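Local coordinates for protein transcriptional regulator (Streptococcus pneumoniae, PDB 2GNP) that probably regulates transcription in response to a sugar or sugar phosphate bound by its Rossmann-like putative sugar-binding domain, at residues A[57-62]-A[150-155]; A[79-84]-A[111-116]; A[86-91]-A[104-109]. One frame throughout, in Å; residues are numbered along the deposited sequence.

Contact 1: A[57-62]-A[150-155]; sequences DNMKIG and DLDIAV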
loop_
_atom_site.group_PDB
_atom_site.type_symbol
_atom_site.label_atom_id
_atom_site.label_comp_id
_atom_site.label_asym_id
_atom_site.label_seq_id
_atom_site.Cartn_x
_atom_site.Cartn_y
_atom_site.Cartn_z
ATOM N N ASP A 57 15.603 11.973 10.193
ATOM C CA ASP A 57 16.107 11.299 11.378
ATOM C C ASP A 57 15.040 10.747 12.309
ATOM O O ASP A 57 13.949 11.375 12.479
ATOM C CB ASP A 57 16.954 12.220 12.261
ATOM C CG ASP A 57 18.134 12.820 11.527
ATOM O OD1 ASP A 57 18.591 12.292 10.472
ATOM O OD2 ASP A 57 18.583 13.872 12.047
ATOM N N ASN A 58 15.363 9.588 12.863
ATOM C CA ASN A 58 14.640 8.950 13.968
ATOM C C ASN A 58 13.306 8.275 13.534
ATOM O O ASN A 58 12.634 7.658 14.362
ATOM C CB ASN A 58 14.373 9.955 15.103
ATOM C CG ASN A 58 15.636 10.542 15.662
ATOM O OD1 ASN A 58 16.624 9.825 15.909
ATOM N ND2 ASN A 58 15.617 11.855 15.888
HETATM N N MSE A 59 12.953 8.355 12.277
HETATM C CA MSE A 59 11.629 7.853 11.853
HETATM C C MSE A 59 11.525 6.327 11.758
HETATM O O MSE A 59 12.525 5.667 11.438
HETATM C CB MSE A 59 11.295 8.474 10.531
HETATM C CG MSE A 59 10.960 9.957 10.717
HETATM SE SE MSE A 59 10.153 10.419 9.112
HETATM C CE MSE A 59 9.403 12.163 9.595
ATOM N N LYS A 60 10.311 5.805 12.070
ATOM C CA LYS A 60 9.934 4.406 11.956
ATOM C C LYS A 60 9.051 4.327 10.718
ATOM O O LYS A 60 8.008 5.008 10.655
ATOM C CB LYS A 60 9.180 3.975 13.217
ATOM C CG LYS A 60 10.078 3.985 14.458
ATOM C CD LYS A 60 9.300 3.545 15.679
ATOM C CE LYS A 60 9.354 2.048 15.791
ATOM N NZ LYS A 60 8.890 1.626 17.142
ATOM N N ILE A 61 9.491 3.509 9.741
ATOM C CA ILE A 61 8.854 3.510 8.444
ATOM C C ILE A 61 8.439 2.076 8.094
ATOM O O ILE A 61 9.297 1.185 8.095
ATOM C CB ILE A 61 9.797 4.113 7.342
ATOM C CG1 ILE A 61 10.208 5.568 7.672
ATOM C CG2 ILE A 61 9.164 4.013 5.972
ATOM C CD1 ILE A 61 11.463 6.076 6.913
ATOM N N GLY A 62 7.150 1.879 7.808
ATOM C CA GLY A 62 6.619 0.540 7.376
ATOM C C GLY A 62 6.469 0.431 5.858
ATOM O O GLY A 62 6.068 1.384 5.221
ATOM N N ASP A 150 3.048 2.625 16.282
ATOM C CA ASP A 150 3.680 3.925 16.350
ATOM C C ASP A 150 4.636 4.258 15.184
ATOM O O ASP A 150 5.663 4.967 15.337
ATOM C CB ASP A 150 4.284 4.161 17.745
ATOM C CG ASP A 150 5.625 3.627 17.867
ATOM O OD1 ASP A 150 5.859 2.518 17.347
ATOM O OD2 ASP A 150 6.473 4.355 18.446
ATOM N N LEU A 151 4.245 3.803 13.991
ATOM C CA LEU A 151 5.021 4.165 12.802
ATOM C C LEU A 151 4.817 5.627 12.444
ATOM O O LEU A 151 3.759 6.226 12.677
ATOM C CB LEU A 151 4.580 3.345 11.623
ATOM C CG LEU A 151 4.971 1.863 11.770
ATOM C CD1 LEU A 151 4.374 1.167 10.510
ATOM C CD2 LEU A 151 6.471 1.583 11.938
ATOM N N ASP A 152 5.876 6.205 11.880
ATOM C CA ASP A 152 5.810 7.567 11.361
ATOM C C ASP A 152 5.296 7.628 9.916
ATOM O O ASP A 152 4.557 8.536 9.559
ATOM C CB ASP A 152 7.190 8.223 11.401
ATOM C CG ASP A 152 7.670 8.409 12.822
ATOM O OD1 ASP A 152 7.064 9.241 13.534
ATOM O OD2 ASP A 152 8.556 7.681 13.263
ATOM N N ILE A 153 5.758 6.680 9.099
ATOM C CA ILE A 153 5.411 6.670 7.666
ATOM C C ILE A 153 5.060 5.238 7.320
ATOM O O ILE A 153 5.624 4.327 7.895
ATOM C CB ILE A 153 6.593 7.077 6.818
ATOM C CG1 ILE A 153 6.941 8.546 7.112
ATOM C CG2 ILE A 153 6.298 6.800 5.320
ATOM C CD1 ILE A 153 8.299 8.918 6.433
ATOM N N ALA A 154 4.050 5.077 6.487
ATOM C CA ALA A 154 3.805 3.755 5.834
ATOM C C ALA A 154 3.905 4.023 4.343
ATOM O O ALA A 154 3.439 5.060 3.889
ATOM C CB ALA A 154 2.441 3.267 6.150
ATOM N N VAL A 155 4.441 3.061 3.602
ATOM C CA VAL A 155 4.532 3.112 2.123
ATOM C C VAL A 155 3.879 1.857 1.620
ATOM O O VAL A 155 4.376 0.794 1.916
ATOM C CB VAL A 155 5.990 3.223 1.627
ATOM C CG1 VAL A 155 6.043 3.607 0.096
ATOM C CG2 VAL A 155 6.729 4.344 2.475
HETATM O O HOH W 1 10.027 8.099 15.368
#

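Contact 2: A[79-84]-A[111-116]; sequences KSVRNV and RKFHGE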
loop_
_atom_site.group_PDB
_atom_site.type_symbol
_atom_site.label_atom_id
_atom_site.label_comp_id
_atom_site.label_asym_id
_atom_site.label_seq_id
_atom_site.Cartn_x
_atom_site.Cartn_y
_atom_site.Cartn_z
ATOM N N LYS A 79 20.111 9.337 1.288
ATOM C CA LYS A 79 20.160 10.536 2.161
ATOM C C LYS A 79 20.760 10.181 3.497
ATOM O O LYS A 79 20.498 9.098 4.034
ATOM C CB LYS A 79 18.731 11.075 2.330
ATOM C CG LYS A 79 18.501 12.337 3.165
ATOM C CD LYS A 79 16.941 12.475 3.388
ATOM C CE LYS A 79 16.526 13.885 3.723
ATOM N NZ LYS A 79 15.029 13.970 3.851
ATOM N N SER A 80 21.618 11.051 4.054
ATOM C CA SER A 80 22.250 10.719 5.331
ATOM C C SER A 80 21.392 11.015 6.547
ATOM O O SER A 80 21.519 12.094 7.151
ATOM C CB SER A 80 23.633 11.405 5.522
ATOM O OG SER A 80 24.486 11.076 4.418
ATOM N N VAL A 81 20.539 10.063 6.936
ATOM C CA VAL A 81 19.705 10.254 8.120
ATOM C C VAL A 81 20.176 9.296 9.217
ATOM O O VAL A 81 20.807 8.277 8.906
ATOM C CB VAL A 81 18.185 10.058 7.743
ATOM C CG1 VAL A 81 17.610 11.246 6.988
ATOM C CG2 VAL A 81 18.035 8.804 6.814
ATOM N N ARG A 82 19.934 9.636 10.471
ATOM C CA ARG A 82 20.355 8.876 11.636
ATOM C C ARG A 82 19.123 8.191 12.201
ATOM O O ARG A 82 18.011 8.773 12.220
ATOM C CB ARG A 82 20.839 9.791 12.771
ATOM C CG ARG A 82 22.070 10.667 12.590
ATOM C CD ARG A 82 21.916 11.827 13.597
ATOM N NE ARG A 82 23.094 12.154 14.410
ATOM C CZ ARG A 82 24.066 12.989 14.030
ATOM N NH1 ARG A 82 23.988 13.560 12.835
ATOM N NH2 ARG A 82 25.121 13.248 14.828
ATOM N N ASN A 83 19.314 6.964 12.693
ATOM C CA ASN A 83 18.376 6.319 13.615
ATOM C C ASN A 83 16.997 6.065 12.962
ATOM O O ASN A 83 15.946 6.119 13.662
ATOM C CB ASN A 83 18.164 7.150 14.910
ATOM C CG ASN A 83 17.485 6.366 16.019
ATOM O OD1 ASN A 83 17.649 5.121 16.147
ATOM N ND2 ASN A 83 16.722 7.078 16.851
ATOM N N VAL A 84 17.026 5.763 11.655
ATOM C CA VAL A 84 15.790 5.409 10.904
ATOM C C VAL A 84 15.631 3.888 11.009
ATOM O O VAL A 84 16.645 3.145 10.986
ATOM C CB VAL A 84 15.866 5.817 9.425
ATOM C CG1 VAL A 84 14.636 5.359 8.616
ATOM C CG2 VAL A 84 15.962 7.363 9.318
ATOM N N ARG A 111 19.828 0.177 2.576
ATOM C CA ARG A 111 21.057 0.562 1.884
ATOM C C ARG A 111 21.114 2.051 1.594
ATOM O O ARG A 111 22.199 2.655 1.672
ATOM C CB ARG A 111 21.236 -0.244 0.596
ATOM C CG ARG A 111 21.422 -1.738 0.841
ATOM C CD ARG A 111 21.680 -2.429 -0.500
ATOM N NE ARG A 111 23.000 -2.062 -1.008
ATOM C CZ ARG A 111 23.383 -2.192 -2.285
ATOM N NH1 ARG A 111 22.531 -2.636 -3.210
ATOM N NH2 ARG A 111 24.615 -1.843 -2.636
ATOM N N LYS A 112 19.961 2.629 1.259
ATOM C CA LYS A 112 19.930 4.013 0.808
ATOM C C LYS A 112 19.800 4.991 1.966
ATOM O O LYS A 112 20.198 6.134 1.850
ATOM C CB LYS A 112 18.836 4.201 -0.222
ATOM C CG LYS A 112 19.300 3.621 -1.557
ATOM C CD LYS A 112 18.366 3.884 -2.669
ATOM C CE LYS A 112 18.979 3.546 -4.048
ATOM N NZ LYS A 112 17.852 3.552 -5.009
ATOM N N PHE A 113 19.254 4.539 3.102
ATOM C CA PHE A 113 18.994 5.422 4.228
ATOM C C PHE A 113 19.691 4.978 5.527
ATOM O O PHE A 113 19.445 5.532 6.606
ATOM C CB PHE A 113 17.465 5.574 4.414
ATOM C CG PHE A 113 16.821 6.271 3.258
ATOM C CD1 PHE A 113 16.738 7.689 3.227
ATOM C CD2 PHE A 113 16.323 5.542 2.184
ATOM C CE1 PHE A 113 16.154 8.323 2.106
ATOM C CE2 PHE A 113 15.784 6.128 1.056
ATOM C CZ PHE A 113 15.666 7.541 1.003
ATOM N N HIS A 114 20.557 3.975 5.365
ATOM C CA HIS A 114 21.333 3.347 6.404
ATOM C C HIS A 114 20.494 3.078 7.617
ATOM O O HIS A 114 20.839 3.451 8.729
ATOM C CB HIS A 114 22.549 4.167 6.759
ATOM C CG HIS A 114 23.642 4.000 5.768
ATOM N ND1 HIS A 114 24.556 2.963 5.841
ATOM C CD2 HIS A 114 23.902 4.665 4.616
ATOM C CE1 HIS A 114 25.375 3.037 4.804
ATOM N NE2 HIS A 114 25.000 4.052 4.046
ATOM N N GLY A 115 19.384 2.395 7.394
ATOM C CA GLY A 115 18.482 2.146 8.530
ATOM C C GLY A 115 18.621 0.730 9.086
ATOM O O GLY A 115 19.196 -0.181 8.451
ATOM N N GLU A 116 18.041 0.538 10.264
ATOM C CA GLU A 116 18.037 -0.724 10.917
ATOM C C GLU A 116 16.737 -1.395 10.470
ATOM O O GLU A 116 15.763 -0.678 10.260
ATOM C CB GLU A 116 18.095 -0.465 12.417
ATOM C CG GLU A 116 18.722 -1.609 13.143
ATOM C CD GLU A 116 18.771 -1.452 14.690
ATOM O OE1 GLU A 116 18.830 -0.293 15.233
ATOM O OE2 GLU A 116 18.795 -2.515 15.302
HETATM O O HOH W 2 19.402 5.841 9.643
#

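Contact 3: A[86-91]-A[104-109]; sequences FYPLAG and TLIYEM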
loop_
_atom_site.group_PDB
_atom_site.type_symbol
_atom_site.label_atom_id
_atom_site.label_comp_id
_atom_site.label_asym_id
_atom_site.label_seq_id
_atom_site.Cartn_x
_atom_site.Cartn_y
_atom_site.Cartn_z
ATOM N N PHE A 86 13.229 0.492 9.562
ATOM C CA PHE A 86 12.256 0.021 8.549
ATOM C C PHE A 86 11.626 -1.278 9.066
ATOM O O PHE A 86 12.337 -2.132 9.586
ATOM C CB PHE A 86 13.029 -0.298 7.238
ATOM C CG PHE A 86 13.500 0.968 6.532
ATOM C CD1 PHE A 86 14.847 1.370 6.591
ATOM C CD2 PHE A 86 12.573 1.811 5.925
ATOM C CE1 PHE A 86 15.216 2.591 6.037
ATOM C CE2 PHE A 86 12.951 2.985 5.268
ATOM C CZ PHE A 86 14.279 3.376 5.332
ATOM N N TYR A 87 10.317 -1.414 8.836
ATOM C CA TYR A 87 9.492 -2.538 9.354
ATOM C C TYR A 87 8.616 -3.016 8.185
ATOM O O TYR A 87 8.317 -2.251 7.267
ATOM C CB TYR A 87 8.559 -2.074 10.476
ATOM C CG TYR A 87 9.308 -1.488 11.641
ATOM C CD1 TYR A 87 9.566 -0.126 11.650
ATOM C CD2 TYR A 87 9.757 -2.288 12.698
ATOM C CE1 TYR A 87 10.295 0.468 12.720
ATOM C CE2 TYR A 87 10.468 -1.711 13.776
ATOM C CZ TYR A 87 10.730 -0.328 13.734
ATOM O OH TYR A 87 11.446 0.241 14.776
ATOM N N PRO A 88 8.201 -4.306 8.225
ATOM C CA PRO A 88 7.195 -4.821 7.284
ATOM C C PRO A 88 5.811 -4.534 7.830
ATOM O O PRO A 88 5.569 -4.714 9.047
ATOM C CB PRO A 88 7.461 -6.358 7.282
ATOM C CG PRO A 88 7.989 -6.673 8.747
ATOM C CD PRO A 88 8.765 -5.312 9.122
ATOM N N LEU A 89 4.917 -4.094 6.949
ATOM C CA LEU A 89 3.499 -3.912 7.295
ATOM C C LEU A 89 2.735 -5.242 7.096
ATOM O O LEU A 89 1.676 -5.469 7.723
ATOM C CB LEU A 89 2.842 -2.846 6.454
ATOM C CG LEU A 89 3.437 -1.431 6.710
ATOM C CD1 LEU A 89 2.892 -0.577 5.561
ATOM C CD2 LEU A 89 3.025 -0.910 8.117
ATOM N N ALA A 90 3.240 -6.062 6.212
ATOM C CA ALA A 90 2.585 -7.283 5.788
ATOM C C ALA A 90 3.560 -7.999 4.846
ATOM O O ALA A 90 4.296 -7.334 4.082
ATOM C CB ALA A 90 1.274 -6.943 5.051
ATOM N N GLY A 91 3.521 -9.323 4.892
ATOM C CA GLY A 91 4.286 -10.132 3.943
ATOM C C GLY A 91 3.420 -10.153 2.687
ATOM O O GLY A 91 2.201 -9.929 2.733
ATOM N N THR A 104 12.868 -7.783 0.698
ATOM C CA THR A 104 13.730 -7.175 -0.316
ATOM C C THR A 104 13.677 -5.640 -0.310
ATOM O O THR A 104 14.707 -4.955 -0.381
ATOM C CB THR A 104 13.479 -7.685 -1.743
ATOM O OG1 THR A 104 13.694 -9.090 -1.768
ATOM C CG2 THR A 104 14.475 -7.004 -2.735
ATOM N N LEU A 105 12.460 -5.117 -0.272
ATOM C CA LEU A 105 12.291 -3.663 -0.279
ATOM C C LEU A 105 12.882 -3.069 0.962
ATOM O O LEU A 105 13.517 -2.033 0.912
ATOM C CB LEU A 105 10.796 -3.311 -0.378
ATOM C CG LEU A 105 10.095 -3.790 -1.650
ATOM C CD1 LEU A 105 8.591 -3.510 -1.582
ATOM C CD2 LEU A 105 10.783 -3.203 -2.918
ATOM N N ILE A 106 12.562 -3.640 2.131
ATOM C CA ILE A 106 13.193 -3.111 3.362
ATOM C C ILE A 106 14.749 -3.118 3.261
ATOM O O ILE A 106 15.399 -2.119 3.569
ATOM C CB ILE A 106 12.736 -3.993 4.526
ATOM C CG1 ILE A 106 11.259 -3.693 4.827
ATOM C CG2 ILE A 106 13.583 -3.826 5.781
ATOM C CD1 ILE A 106 10.616 -4.736 5.783
ATOM N N TYR A 107 15.329 -4.223 2.822
ATOM C CA TYR A 107 16.800 -4.267 2.644
ATOM C C TYR A 107 17.323 -3.146 1.720
ATOM O O TYR A 107 18.304 -2.411 2.075
ATOM C CB TYR A 107 17.237 -5.643 2.103
ATOM C CG TYR A 107 18.742 -5.643 1.944
ATOM C CD1 TYR A 107 19.563 -5.471 3.057
ATOM C CD2 TYR A 107 19.331 -5.767 0.683
ATOM C CE1 TYR A 107 20.945 -5.462 2.941
ATOM C CE2 TYR A 107 20.726 -5.759 0.541
ATOM C CZ TYR A 107 21.515 -5.585 1.673
ATOM O OH TYR A 107 22.898 -5.556 1.560
ATOM N N GLU A 108 16.645 -2.987 0.577
ATOM C CA GLU A 108 17.090 -1.971 -0.407
ATOM C C GLU A 108 17.003 -0.570 0.191
ATOM O O GLU A 108 17.893 0.287 -0.037
ATOM C CB GLU A 108 16.368 -2.095 -1.735
ATOM C CG GLU A 108 16.692 -3.421 -2.427
ATOM C CD GLU A 108 18.158 -3.609 -2.849
ATOM O OE1 GLU A 108 19.001 -2.667 -2.803
ATOM O OE2 GLU A 108 18.474 -4.742 -3.276
HETATM N N MSE A 109 15.918 -0.315 0.906
HETATM C CA MSE A 109 15.755 1.008 1.553
HETATM C C MSE A 109 16.837 1.192 2.631
HETATM O O MSE A 109 17.387 2.292 2.802
HETATM C CB MSE A 109 14.342 1.158 2.140
HETATM C CG MSE A 109 13.265 1.282 1.082
HETATM SE SE MSE A 109 13.410 3.110 0.239
HETATM C CE MSE A 109 12.912 4.223 1.805
#

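Contact 1: A[57-62]-A[150-155]
Lys60 is gripped through both its backbone polar atoms where strands 60-63 and 153-160 begin to pair in parallel within the Rossmann-like sheet. Its N-H runs almost straight (170°) to the carboxylate of Asp152, with Lys60 N 2.8 Å from OD2, on the anti lone pair. Lys60 O takes two N-H groups, from Asp152 N at 2.7 Å and Ile153 N at 3.2 Å, the second lying in the carbonyl plane. Side chain and backbone of Asp152 clamp one residue and set the register. A water bridges Asp152 OD2 and Asn58 O. Gly62 N to Ile153 O (2.9 Å) and Val155 N to Gly62 O (2.8 Å) continue the parallel ladder. At the outer end Lys60, bent at chi3 (87°), brings NZ to the syn lone pair of Asp150 OD1 at 3.2 Å as a salt bridge; NZ also hydrogen-bonds Ser147 OG. Leu151 lays CD2 against Lys60 CB and CD1 over Gly62 CA. On the other face Ile61 and Ile153 run alongside each other, CG1 of Ile61 against CB of Ile153, with Leu54 of helix 36-54 against Ile153. There the selenomethionine Met59 reaches across with its extended chain and sets SE 3.6 Å from Ile153 CD1.

Contact 2: A[79-84]-A[111-116]
Lys79 and Val84 of the loop 79-84 each make a backbone hydrogen bond, to the end of helix 102-113 and to the turn after it. Lys79 N donates to Lys112 O, a rather long bond of 3.3 Å. Beyond His114, which leaves the helix with positive phi (44°), Glu116 N hydrogen-bonds Val84 O at 3.0 Å. Between these bonds a water bridges the two backbones: it links Val81 O and His114 O and accepts from Val84 N. The apolar part centres on Phe113. Val81 CG2 lies in the plane of the ring, at its edge, 4.0 Å from Phe113 CD1, and also rests 3.6 Å from Phe113 O. Lys79 CB approaches Phe113 CE1 obliquely at 3.8 Å. With CG anti to the backbone N (chi1 -179°) and an extended chain, Lys79 leads its amine away from the ring to Ile55 O and Arg52 O, while Lys112 NZ reaches Ile76 O and Val73 O. Phe113 also packs on Ile55, Ile76 and Phe86. The polar links are thus made by main-chain groups and water, whereas the side chains contribute carbon atoms alone to the contact; both lysine ammonium groups are held by carbonyl oxygens.

Contact 3: A[86-91]-A[104-109]
Phe86 and Met109 meet ring to chain in a contact without hydrogen bonds, made by apolar side chains, on the inner side of a beta-alpha-beta unit formed by strand 85-88, helix 102-113 and strand 116-117. The short segments of strand and helix run antiparallel, at 175°, with axes 8.6 Å apart, as when a crossover helix packs back along its strand.

Phe86 can be followed outward. Phe86 CB points toward the helix and touches Ile106 CG2 at 3.9 Å. With CG beside the backbone N (chi1 -72°), the ring extends past Ile106 to the next helical turn. One face receives Met109 CB, 4.0 Å from the centroid of the Phe86 ring and 15° off the normal, a CH-pi contact displaced toward the rim. At that rim Phe86 CE2 and CZ both lie near Met109 CB, and Phe86 CE1 comes 3.9 Å from Met109 O. The selenomethionine chain bends at both chi2 and chi3, folding back so that Met109 CE also meets the ring, 3.7 Å from Phe86 CE2.

Ile106 serves the other end of the strand. Ile106 CD1 reaches the peptide link between Tyr87 and Pro88, 3.6 Å from Tyr87 C and 3.5 Å from Pro88 N, and lies equally near Pro88 CB and CD. The methyl therefore packs on main chain and proline ring together, while the Tyr87 side chain leaves on the opposite side.

Phe86 also touches Ile61 of strand 60-63, and Met109 packs on Phe63 of that strand and Val73 of helix 67-75. Tyr87, directed away from helix 102-113, meets Leu144 and Ser147 of helix 142-147, so that strand 85-88 is sandwiched between helices on its two faces, with strands 60-63 and 116-117 as its sheet neighbours.

From the N terminus, the chain first reaches 57-62, whose partner 150-155 comes 88 residues later, so contact 1 closes the widest loop. Inside it, contact 2 joins 79-84 to 111-116, and contact 3, 86-91 with 104-109, is nested within contact 2; none cross. Contacts 1 and 2 meet where Asn58 N lies 2.8 Å from Arg82 O, probably hydrogen-bonded. Contacts 1 and 3 share the sheet through the neighbouring strands 60-63 and 85-88, with Ile61 O 2.9 Å from Tyr87 N. Contact 1 joins strand 153-160 to strand 60-63; contacts 2 and 3 hold helix 102-113, contact 2 by its C-terminal end, against the loop before strand 85-88 and against that strand.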